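Local coordinates for protein HTH-type transcriptional regulator PrpR (Mycobacterium tuberculosis, PDB 6D2S) that regulates transcription of the genes for short-chain fatty acid catabolism, through the glyoxylate and methylcitrate cycles, and supports use of cholesterol-derived propionate, at residues L214-D219 against V228-Q233; R179-I184 against A272-Y277; A65-H70 against A88-T93. All blocks are in the same frame, centred on the assembly; numbering follows the deposited sequence. Where two conformers were deposited one is given.

Interaction 1 of 3, residues L214-D219 against V228-Q233; sequences LWVVHD and VRQVAQ
In the C-terminal region, whose sequence family belongs to the GAF clan, the short helix 215-218 lies over the edge strand 228-233 of a five-stranded antiparallel sheet, with Val-216, Gln-230 and Ala-232 at the middle of the join. Val-228, Gln-230 and Ala-232 point toward the helix by the alternation of a strand, and Arg-229 and Val-231 point to the other face. The apolar touch is one methyl on another: CG1 of Val-216 sits 3.7 Å from CB of Ala-232. That branch lies beside the valine's own backbone N, anti to its carbonyl carbon (chi1 -62°). The same side chain also reaches Trp-242 on the next strand, so it bridges two strands of the sheet.

Gln-230 runs up beside Val-216 toward Asp-219. Its CG stands between its own backbone N and carbonyl carbon (chi1 53°), and from there the chain runs extended, bringing CD within 3.8 Å of Val-216 CA. The amide lies near both the indole edge of Trp-215, close to the ring plane, and the Asp-219 carboxylate. Amide and carboxylate are nearly parallel, but the carboxylate is crowded against Trp-215 O in the model and its place is less sure. Farther along, CB of Asp-219 rests 4.2 Å from CG1 of Val-228. Backbone bonds from Val-228, Gln-230 and Ala-232 to strand 239-247 fix the strand beneath.

The polar end of Gln-230 is less certain than its stem, because the amide is probably turned over in the model. What the chemistry securely gives is a mainly apolar contact, resting on the carbons of Val-216, Ala-232 and Val-228 and on the glutamine chain.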
loop_
_atom_site.group_PDB
_atom_site.type_symbol
_atom_site.label_atom_id
_atom_site.label_comp_id
_atom_site.label_asym_id
_atom_site.label_seq_id
_atom_site.Cartn_x
_atom_site.Cartn_y
_atom_site.Cartn_z
ATOM N N LEU A 214 -0.479 -16.025 -14.101
ATOM C CA LEU A 214 0.474 -15.071 -13.546
ATOM C C LEU A 214 1.031 -14.120 -14.597
ATOM O O LEU A 214 1.498 -13.032 -14.243
ATOM C CB LEU A 214 1.617 -15.806 -12.855
ATOM C CG LEU A 214 2.438 -14.876 -11.967
ATOM C CD1 LEU A 214 3.530 -14.154 -12.749
ATOM C CD2 LEU A 214 1.516 -13.875 -11.287
ATOM N N TRP A 215 0.993 -14.497 -15.875
ATOM C CA TRP A 215 1.423 -13.577 -16.918
ATOM C C TRP A 215 0.662 -12.259 -16.861
ATOM O O TRP A 215 1.118 -11.266 -17.437
ATOM C CB TRP A 215 1.263 -14.233 -18.296
ATOM C CG TRP A 215 -0.056 -14.923 -18.490
ATOM C CD1 TRP A 215 -1.251 -14.340 -18.801
ATOM C CD2 TRP A 215 -0.310 -16.333 -18.399
ATOM N NE1 TRP A 215 -2.233 -15.299 -18.904
ATOM C CE2 TRP A 215 -1.680 -16.528 -18.663
ATOM C CE3 TRP A 215 0.489 -17.448 -18.121
ATOM C CZ2 TRP A 215 -2.270 -17.793 -18.651
ATOM C CZ3 TRP A 215 -0.098 -18.705 -18.112
ATOM C CH2 TRP A 215 -1.463 -18.866 -18.375
ATOM N N VAL A 216 -0.479 -12.218 -16.169
ATOM C CA VAL A 216 -1.226 -10.974 -16.074
ATOM C C VAL A 216 -0.392 -9.871 -15.431
ATOM O O VAL A 216 -0.665 -8.685 -15.649
ATOM C CB VAL A 216 -2.544 -11.197 -15.305
ATOM C CG1 VAL A 216 -3.423 -12.200 -16.053
ATOM C CG2 VAL A 216 -2.258 -11.684 -13.891
ATOM N N VAL A 217 0.632 -10.228 -14.648
ATOM C CA VAL A 217 1.532 -9.256 -14.045
ATOM C C VAL A 217 2.962 -9.428 -14.540
ATOM O O VAL A 217 3.643 -8.439 -14.830
ATOM C CB VAL A 217 1.479 -9.326 -12.503
ATOM C CG1 VAL A 217 2.545 -8.435 -11.895
ATOM C CG2 VAL A 217 0.097 -8.922 -12.013
ATOM N N HIS A 218 3.432 -10.671 -14.661
ATOM C CA HIS A 218 4.790 -10.890 -15.139
ATOM C C HIS A 218 4.998 -10.309 -16.533
ATOM O O HIS A 218 6.113 -9.888 -16.866
ATOM C CB HIS A 218 5.124 -12.380 -15.124
ATOM C CG HIS A 218 6.591 -12.666 -15.221
ATOM N ND1 HIS A 218 7.240 -12.823 -16.426
ATOM C CD2 HIS A 218 7.536 -12.807 -14.261
ATOM C CE1 HIS A 218 8.521 -13.056 -16.205
ATOM N NE2 HIS A 218 8.727 -13.053 -14.901
ATOM N N ASP A 219 3.946 -10.266 -17.359
ATOM C CA ASP A 219 4.073 -9.664 -18.685
ATOM C C ASP A 219 4.611 -8.239 -18.621
ATOM O O ASP A 219 5.159 -7.746 -19.611
ATOM C CB ASP A 219 2.718 -9.654 -19.405
ATOM C CG ASP A 219 2.353 -11.003 -20.026
ATOM O OD1 ASP A 219 3.198 -11.921 -20.057
ATOM O OD2 ASP A 219 1.201 -11.133 -20.487
ATOM N N VAL A 228 0.546 -2.631 -18.856
ATOM C CA VAL A 228 0.129 -3.776 -19.656
ATOM C C VAL A 228 -1.250 -4.180 -19.165
ATOM O O VAL A 228 -1.464 -4.312 -17.954
ATOM C CB VAL A 228 1.130 -4.941 -19.549
ATOM C CG1 VAL A 228 0.613 -6.167 -20.300
ATOM C CG2 VAL A 228 2.480 -4.519 -20.105
ATOM N N ARG A 229 -2.193 -4.330 -20.092
ATOM C CA ARG A 229 -3.581 -4.624 -19.756
ATOM C C ARG A 229 -4.019 -5.897 -20.461
ATOM O O ARG A 229 -3.699 -6.103 -21.634
ATOM C CB ARG A 229 -4.521 -3.490 -20.179
ATOM C CG ARG A 229 -4.249 -2.146 -19.545
ATOM C CD ARG A 229 -5.037 -1.069 -20.264
ATOM N NE ARG A 229 -4.354 -0.607 -21.474
ATOM C CZ ARG A 229 -4.937 0.079 -22.451
ATOM N NH1 ARG A 229 -6.231 0.366 -22.387
ATOM N NH2 ARG A 229 -4.228 0.461 -23.505
ATOM N N GLN A 230 -4.769 -6.739 -19.760
ATOM C CA GLN A 230 -5.294 -7.914 -20.437
ATOM C C GLN A 230 -6.482 -8.465 -19.675
ATOM O O GLN A 230 -6.741 -8.101 -18.525
ATOM C CB GLN A 230 -4.227 -8.992 -20.610
ATOM C CG GLN A 230 -3.512 -9.380 -19.346
ATOM C CD GLN A 230 -2.257 -10.168 -19.654
ATOM O OE1 GLN A 230 -1.131 -9.711 -19.412
ATOM N NE2 GLN A 230 -2.441 -11.356 -20.208
ATOM N N VAL A 231 -7.210 -9.344 -20.349
ATOM C CA VAL A 231 -8.369 -10.012 -19.774
ATOM C C VAL A 231 -8.046 -11.494 -19.690
ATOM O O VAL A 231 -7.654 -12.113 -20.687
ATOM C CB VAL A 231 -9.643 -9.753 -20.601
ATOM C CG1 VAL A 231 -10.837 -10.461 -19.974
ATOM C CG2 VAL A 231 -9.907 -8.255 -20.697
ATOM N N ALA A 232 -8.193 -12.056 -18.496
ATOM C CA ALA A 232 -7.861 -13.443 -18.230
ATOM C C ALA A 232 -8.926 -14.051 -17.332
ATOM O O ALA A 232 -9.462 -13.386 -16.438
ATOM C CB ALA A 232 -6.484 -13.577 -17.567
ATOM N N GLN A 233 -9.224 -15.315 -17.580
ATOM C CA GLN A 233 -10.158 -16.049 -16.747
ATOM C C GLN A 233 -9.441 -16.573 -15.509
ATOM O O GLN A 233 -8.284 -17.000 -15.579
ATOM C CB GLN A 233 -10.765 -17.199 -17.549
ATOM C CG GLN A 233 -12.166 -17.592 -17.125
ATOM C CD GLN A 233 -12.757 -18.651 -18.027
ATOM O OE1 GLN A 233 -12.793 -19.831 -17.675
ATOM N NE2 GLN A 233 -13.217 -18.240 -19.206
#

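Interaction 2 of 3, residues R179-I184 against A272-Y277; sequences RGIPFI and AHKLVY
Ile-181 lies against both Lys-274 and Leu-275, and its torsions decide which branch meets which. Its CG1 stands beside the backbone N, anti to the carbonyl carbon (chi1 -66°), and the chain then extends to CD1. CG1 meets CE of Lys-274 at 3.4 Å, a tight carbon pair, and CD1 lies 3.8 Å from CB of the same lysine. The two side chains slide past one another in opposite directions.

Lys-274 is bent at every torsion beyond the first, with chi2 at 144°, well away from a staggered value. The folded chain lays CB and CE against the isoleucine while NZ goes to a salt bridge with Glu-146 of helix 138-147. The apolar stem and the charged end therefore serve different partners.

Leu-275 brings a single methyl, CD2, to two neighbours. It lies 3.8 Å from CD1 of Ile-181 and 4.0 Å from CZ of Phe-183, where it comes at the ring edge, near the ring plane. One face of that ring takes the other branch of Ile-181: CG2 sits 3.8 Å above the plane, offset toward the rim. Cys-267 touches Ile-181, Phe-183 and Leu-275 alike.

This is hydrophobic core beside the five-stranded antiparallel sheet, consistent with the GAF-clan assignment of this region: the loop after strand 261-268 folds back over side chains at and just before strand 183-189, its neighbour in the sheet.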
loop_
_atom_site.group_PDB
_atom_site.type_symbol
_atom_site.label_atom_id
_atom_site.label_comp_id
_atom_site.label_asym_id
_atom_site.label_seq_id
_atom_site.Cartn_x
_atom_site.Cartn_y
_atom_site.Cartn_z
ATOM N N ARG A 179 -17.299 1.022 -0.379
ATOM C CA ARG A 179 -16.313 0.178 -1.036
ATOM C C ARG A 179 -15.883 0.763 -2.379
ATOM O O ARG A 179 -16.669 1.409 -3.083
ATOM C CB ARG A 179 -16.884 -1.234 -1.249
ATOM C CG ARG A 179 -17.191 -1.944 0.065
ATOM C CD ARG A 179 -17.739 -3.339 -0.141
ATOM N NE ARG A 179 -16.692 -4.271 -0.539
ATOM C CZ ARG A 179 -16.610 -4.849 -1.733
ATOM N NH1 ARG A 179 -17.526 -4.601 -2.659
ATOM N NH2 ARG A 179 -15.616 -5.686 -1.995
ATOM N N GLY A 180 -14.609 0.544 -2.719
ATOM C CA GLY A 180 -14.130 0.719 -4.076
ATOM C C GLY A 180 -14.305 -0.563 -4.879
ATOM O O GLY A 180 -14.866 -1.555 -4.412
ATOM N N ILE A 181 -13.824 -0.528 -6.118
ATOM C CA ILE A 181 -13.814 -1.768 -6.912
ATOM C C ILE A 181 -13.063 -2.849 -6.145
ATOM O O ILE A 181 -11.959 -2.584 -5.630
ATOM C CB ILE A 181 -13.153 -1.529 -8.276
ATOM C CG1 ILE A 181 -13.993 -0.571 -9.116
ATOM C CG2 ILE A 181 -12.901 -2.872 -8.974
ATOM C CD1 ILE A 181 -13.281 -0.082 -10.398
ATOM N N PRO A 182 -13.587 -4.072 -6.032
ATOM C CA PRO A 182 -12.826 -5.143 -5.368
ATOM C C PRO A 182 -11.719 -5.651 -6.282
ATOM O O PRO A 182 -11.987 -6.126 -7.388
ATOM C CB PRO A 182 -13.883 -6.230 -5.107
ATOM C CG PRO A 182 -15.184 -5.672 -5.557
ATOM C CD PRO A 182 -14.941 -4.494 -6.420
ATOM N N PHE A 183 -10.471 -5.541 -5.828
ATOM C CA PHE A 183 -9.315 -5.939 -6.624
ATOM C C PHE A 183 -8.613 -7.147 -6.016
ATOM O O PHE A 183 -8.615 -7.338 -4.798
ATOM C CB PHE A 183 -8.280 -4.814 -6.737
ATOM C CG PHE A 183 -8.693 -3.662 -7.612
ATOM C CD1 PHE A 183 -8.745 -3.802 -8.994
ATOM C CD2 PHE A 183 -8.978 -2.417 -7.048
ATOM C CE1 PHE A 183 -9.097 -2.731 -9.797
ATOM C CE2 PHE A 183 -9.322 -1.337 -7.843
ATOM C CZ PHE A 183 -9.386 -1.494 -9.220
ATOM N N ILE A 184 -8.008 -7.961 -6.891
ATOM C CA ILE A 184 -6.917 -8.857 -6.516
ATOM C C ILE A 184 -5.614 -8.105 -6.726
ATOM O O ILE A 184 -5.367 -7.579 -7.819
ATOM C CB ILE A 184 -6.928 -10.140 -7.365
ATOM C CG1 ILE A 184 -8.233 -10.917 -7.194
ATOM C CG2 ILE A 184 -5.695 -10.994 -7.050
ATOM C CD1 ILE A 184 -8.423 -11.983 -8.255
ATOM N N ALA A 272 -15.143 -3.600 -14.663
ATOM C CA ALA A 272 -14.091 -2.923 -15.417
ATOM C C ALA A 272 -14.571 -1.670 -16.138
ATOM O O ALA A 272 -13.733 -0.904 -16.626
ATOM C CB ALA A 272 -13.461 -3.888 -16.428
ATOM N N HIS A 273 -15.879 -1.425 -16.233
ATOM C CA HIS A 273 -16.284 -0.231 -16.959
ATOM C C HIS A 273 -15.898 1.043 -16.212
ATOM O O HIS A 273 -15.793 2.101 -16.838
ATOM C CB HIS A 273 -17.786 -0.249 -17.261
ATOM C CG HIS A 273 -18.659 -0.197 -16.049
ATOM N ND1 HIS A 273 -18.829 -1.276 -15.208
ATOM C CD2 HIS A 273 -19.441 0.793 -15.555
ATOM C CE1 HIS A 273 -19.659 -0.944 -14.232
ATOM N NE2 HIS A 273 -20.045 0.306 -14.420
ATOM N N LYS A 274 -15.660 0.963 -14.902
ATOM C CA LYS A 274 -15.224 2.127 -14.141
ATOM C C LYS A 274 -13.730 2.399 -14.269
ATOM O O LYS A 274 -13.254 3.404 -13.730
ATOM C CB LYS A 274 -15.585 1.946 -12.663
ATOM C CG LYS A 274 -17.081 1.752 -12.425
ATOM C CD LYS A 274 -17.346 0.779 -11.280
ATOM C CE LYS A 274 -16.748 1.262 -9.975
ATOM N NZ LYS A 274 -17.547 2.350 -9.333
ATOM N N LEU A 275 -12.976 1.526 -14.935
ATOM C CA LEU A 275 -11.542 1.720 -15.127
ATOM C C LEU A 275 -11.287 2.505 -16.404
ATOM O O LEU A 275 -11.817 2.159 -17.461
ATOM C CB LEU A 275 -10.809 0.387 -15.244
ATOM C CG LEU A 275 -10.948 -0.637 -14.121
ATOM C CD1 LEU A 275 -10.196 -1.901 -14.525
ATOM C CD2 LEU A 275 -10.396 -0.073 -12.837
ATOM N N VAL A 276 -10.421 3.518 -16.325
ATOM C CA VAL A 276 -10.030 4.180 -17.564
ATOM C C VAL A 276 -9.390 3.177 -18.514
ATOM O O VAL A 276 -9.468 3.330 -19.740
ATOM C CB VAL A 276 -9.106 5.378 -17.272
ATOM C CG1 VAL A 276 -7.812 4.920 -16.631
ATOM C CG2 VAL A 276 -8.840 6.167 -18.560
ATOM N N TYR A 277 -8.799 2.109 -17.970
ATOM C CA TYR A 277 -8.055 1.131 -18.761
ATOM C C TYR A 277 -8.920 0.313 -19.710
ATOM O O TYR A 277 -8.373 -0.316 -20.625
ATOM C CB TYR A 277 -7.303 0.193 -17.817
ATOM C CG TYR A 277 -6.364 0.936 -16.902
ATOM C CD1 TYR A 277 -5.256 1.604 -17.416
ATOM C CD2 TYR A 277 -6.593 0.987 -15.530
ATOM C CE1 TYR A 277 -4.394 2.297 -16.582
ATOM C CE2 TYR A 277 -5.738 1.669 -14.693
ATOM C CZ TYR A 277 -4.643 2.324 -15.225
ATOM O OH TYR A 277 -3.796 2.995 -14.387
#

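Interaction 3 of 3, residues A65-H70 against A88-T93; sequences AKRRYH and AFQIAT
Arg-67 and Gln-90 make the central bond of this contact, where an edge strand meets the helix that follows its small sheet. NH1 of Arg-67 donates to OE1 of Gln-90 at 2.7 Å with an N-H...O angle of 158°. The oxygen lies almost in the guanidinium plane, yet the donor comes to the carbonyl tilted 26° from its plane. The arginine methylenes accompany this bond: the chain is extended from CG to NE, and CD passes 3.3 Å from the same OE1.

Over one guanidinium face sits a methyl, CG2 of Thr-93, 3.6 Å from NH2 of Arg-67. CB of Lys-66 sits over one face of the Gln-90 amide, 3.6 Å from its CD, and the lysine chain then runs straight on, its CD 3.6 Å from NE2 of Gln-90. The glutamine is bent at chi2 (-55°), which turns its face under the Lys-66 methylenes and its oxygen toward Arg-67.

The next shell fixes these groups. Gln-90 NE2 donates to Gln-86 one turn earlier in helix 84-99, so the amide is held at both ends and its rotation is set. Thr-93 OG1 donates to Phe-89 O at 2.9 Å, which helps to hold its rotation, with a weak bond to Asn-128, and leaves CG2 directed at the arginine. Strand 75-79 lies alongside, with Leu-76 against Arg-67 and Val-78 against Gln-90.

A buried amide thus accepts from a cation at one end and donates at the other. The positive guanidinium would probably polarise the carbonyl and strengthen this strand-to-helix bond.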
loop_
_atom_site.group_PDB
_atom_site.type_symbol
_atom_site.label_atom_id
_atom_site.label_comp_id
_atom_site.label_asym_id
_atom_site.label_seq_id
_atom_site.Cartn_x
_atom_site.Cartn_y
_atom_site.Cartn_z
ATOM N N ALA A 65 18.922 1.207 5.184
ATOM C CA ALA A 65 17.525 1.207 5.587
ATOM C C ALA A 65 16.841 2.486 5.102
ATOM O O ALA A 65 17.493 3.476 4.758
ATOM C CB ALA A 65 17.414 1.083 7.104
ATOM N N LYS A 66 15.502 2.462 5.072
ATOM C CA LYS A 66 14.766 3.682 4.747
ATOM C C LYS A 66 14.539 4.567 5.966
ATOM O O LYS A 66 14.216 5.749 5.806
ATOM C CB LYS A 66 13.417 3.357 4.090
ATOM C CG LYS A 66 13.530 2.684 2.726
ATOM C CD LYS A 66 12.160 2.518 2.075
ATOM C CE LYS A 66 12.271 1.889 0.685
ATOM N NZ LYS A 66 10.969 1.957 -0.055
ATOM N N ARG A 67 14.692 4.026 7.171
ATOM C CA ARG A 67 14.558 4.823 8.377
ATOM C C ARG A 67 15.303 4.135 9.511
ATOM O O ARG A 67 15.612 2.940 9.446
ATOM C CB ARG A 67 13.085 5.041 8.755
ATOM C CG ARG A 67 12.427 3.798 9.359
ATOM C CD ARG A 67 10.955 4.029 9.733
ATOM N NE ARG A 67 10.424 2.819 10.351
ATOM C CZ ARG A 67 9.891 1.802 9.678
ATOM N NH1 ARG A 67 9.789 1.842 8.350
ATOM N NH2 ARG A 67 9.456 0.737 10.337
ATOM N N ARG A 68 15.605 4.919 10.543
ATOM C CA ARG A 68 16.167 4.401 11.787
ATOM C C ARG A 68 15.635 5.268 12.913
ATOM O O ARG A 68 15.863 6.482 12.919
ATOM C CB ARG A 68 17.703 4.414 11.773
ATOM C CG ARG A 68 18.356 3.747 12.991
ATOM C CD ARG A 68 18.080 2.251 13.009
ATOM N NE ARG A 68 18.510 1.600 14.246
ATOM C CZ ARG A 68 19.613 0.867 14.360
ATOM N NH1 ARG A 68 20.411 0.690 13.315
ATOM N NH2 ARG A 68 19.918 0.308 15.519
ATOM N N TYR A 69 14.919 4.658 13.853
ATOM C CA TYR A 69 14.399 5.380 14.995
ATOM C C TYR A 69 15.405 5.298 16.139
ATOM O O TYR A 69 15.939 4.224 16.428
ATOM C CB TYR A 69 13.039 4.817 15.412
ATOM C CG TYR A 69 12.411 5.601 16.533
ATOM C CD1 TYR A 69 12.241 6.974 16.422
ATOM C CD2 TYR A 69 11.983 4.973 17.698
ATOM C CE1 TYR A 69 11.675 7.706 17.434
ATOM C CE2 TYR A 69 11.408 5.701 18.719
ATOM C CZ TYR A 69 11.256 7.064 18.580
ATOM O OH TYR A 69 10.697 7.804 19.590
ATOM N N HIS A 70 15.676 6.443 16.765
ATOM C CA HIS A 70 16.577 6.563 17.909
ATOM C C HIS A 70 15.723 6.823 19.147
ATOM O O HIS A 70 15.481 7.983 19.516
ATOM C CB HIS A 70 17.593 7.690 17.686
ATOM C CG HIS A 70 18.580 7.412 16.590
ATOM N ND1 HIS A 70 19.929 7.238 16.828
ATOM C CD2 HIS A 70 18.418 7.281 15.251
ATOM C CE1 HIS A 70 20.552 7.009 15.685
ATOM N NE2 HIS A 70 19.657 7.026 14.713
ATOM N N ALA A 88 7.262 10.593 3.669
ATOM C CA ALA A 88 6.025 10.610 4.441
ATOM C C ALA A 88 5.640 9.206 4.886
ATOM O O ALA A 88 5.230 8.998 6.039
ATOM C CB ALA A 88 4.896 11.225 3.611
ATOM N N PHE A 89 5.755 8.232 3.980
ATOM C CA PHE A 89 5.387 6.855 4.318
ATOM C C PHE A 89 6.197 6.338 5.504
ATOM O O PHE A 89 5.648 5.707 6.420
ATOM C CB PHE A 89 5.576 5.956 3.094
ATOM C CG PHE A 89 4.997 4.583 3.260
ATOM C CD1 PHE A 89 3.696 4.314 2.851
ATOM C CD2 PHE A 89 5.764 3.567 3.786
ATOM C CE1 PHE A 89 3.168 3.042 2.983
ATOM C CE2 PHE A 89 5.244 2.287 3.937
ATOM C CZ PHE A 89 3.951 2.028 3.535
ATOM N N GLN A 90 7.499 6.611 5.514
ATOM C CA GLN A 90 8.338 6.181 6.628
ATOM C C GLN A 90 7.926 6.852 7.931
ATOM O O GLN A 90 7.895 6.208 8.984
ATOM C CB GLN A 90 9.805 6.488 6.329
ATOM C CG GLN A 90 10.364 5.682 5.185
ATOM C CD GLN A 90 10.190 4.189 5.402
ATOM O OE1 GLN A 90 10.573 3.657 6.444
ATOM N NE2 GLN A 90 9.627 3.504 4.409
ATOM N N ILE A 91 7.661 8.162 7.888
ATOM C CA ILE A 91 7.308 8.886 9.102
ATOM C C ILE A 91 5.980 8.392 9.643
ATOM O O ILE A 91 5.816 8.202 10.856
ATOM C CB ILE A 91 7.271 10.404 8.832
ATOM C CG1 ILE A 91 8.633 10.881 8.328
ATOM C CG2 ILE A 91 6.860 11.155 10.105
ATOM C CD1 ILE A 91 8.572 12.262 7.587
ATOM N N ALA A 92 5.008 8.170 8.754
ATOM C CA ALA A 92 3.708 7.699 9.209
ATOM C C ALA A 92 3.784 6.268 9.727
ATOM O O ALA A 92 3.038 5.903 10.645
ATOM C CB ALA A 92 2.681 7.815 8.065
ATOM N N THR A 93 4.688 5.457 9.173
ATOM C CA THR A 93 4.906 4.121 9.719
ATOM C C THR A 93 5.404 4.205 11.154
ATOM O O THR A 93 4.877 3.528 12.044
ATOM C CB THR A 93 5.883 3.330 8.845
ATOM O OG1 THR A 93 5.298 3.112 7.557
ATOM C CG2 THR A 93 6.178 1.953 9.477
#

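Interaction 3 comes first along the chain: it closes a loop from strand 67-70 through strand 75-79 to helix 84-99, all within the IrrE N-terminal-like region. It is finished before the others begin. Interaction 2 opens at 179-184 and closes only at 272-277, taking in most of the C-terminal region. Nested inside it is interaction 1, a short loop from helix 215-218 to edge strand 228-233. These two reach the same five-stranded sheet and touch directly, Arg-229 NH1 lying 2.9 Å from Tyr-277 O, probably a hydrogen bond. Interaction 3 stands apart, its centre 31 Å from that of interaction 2, across the chain's centre.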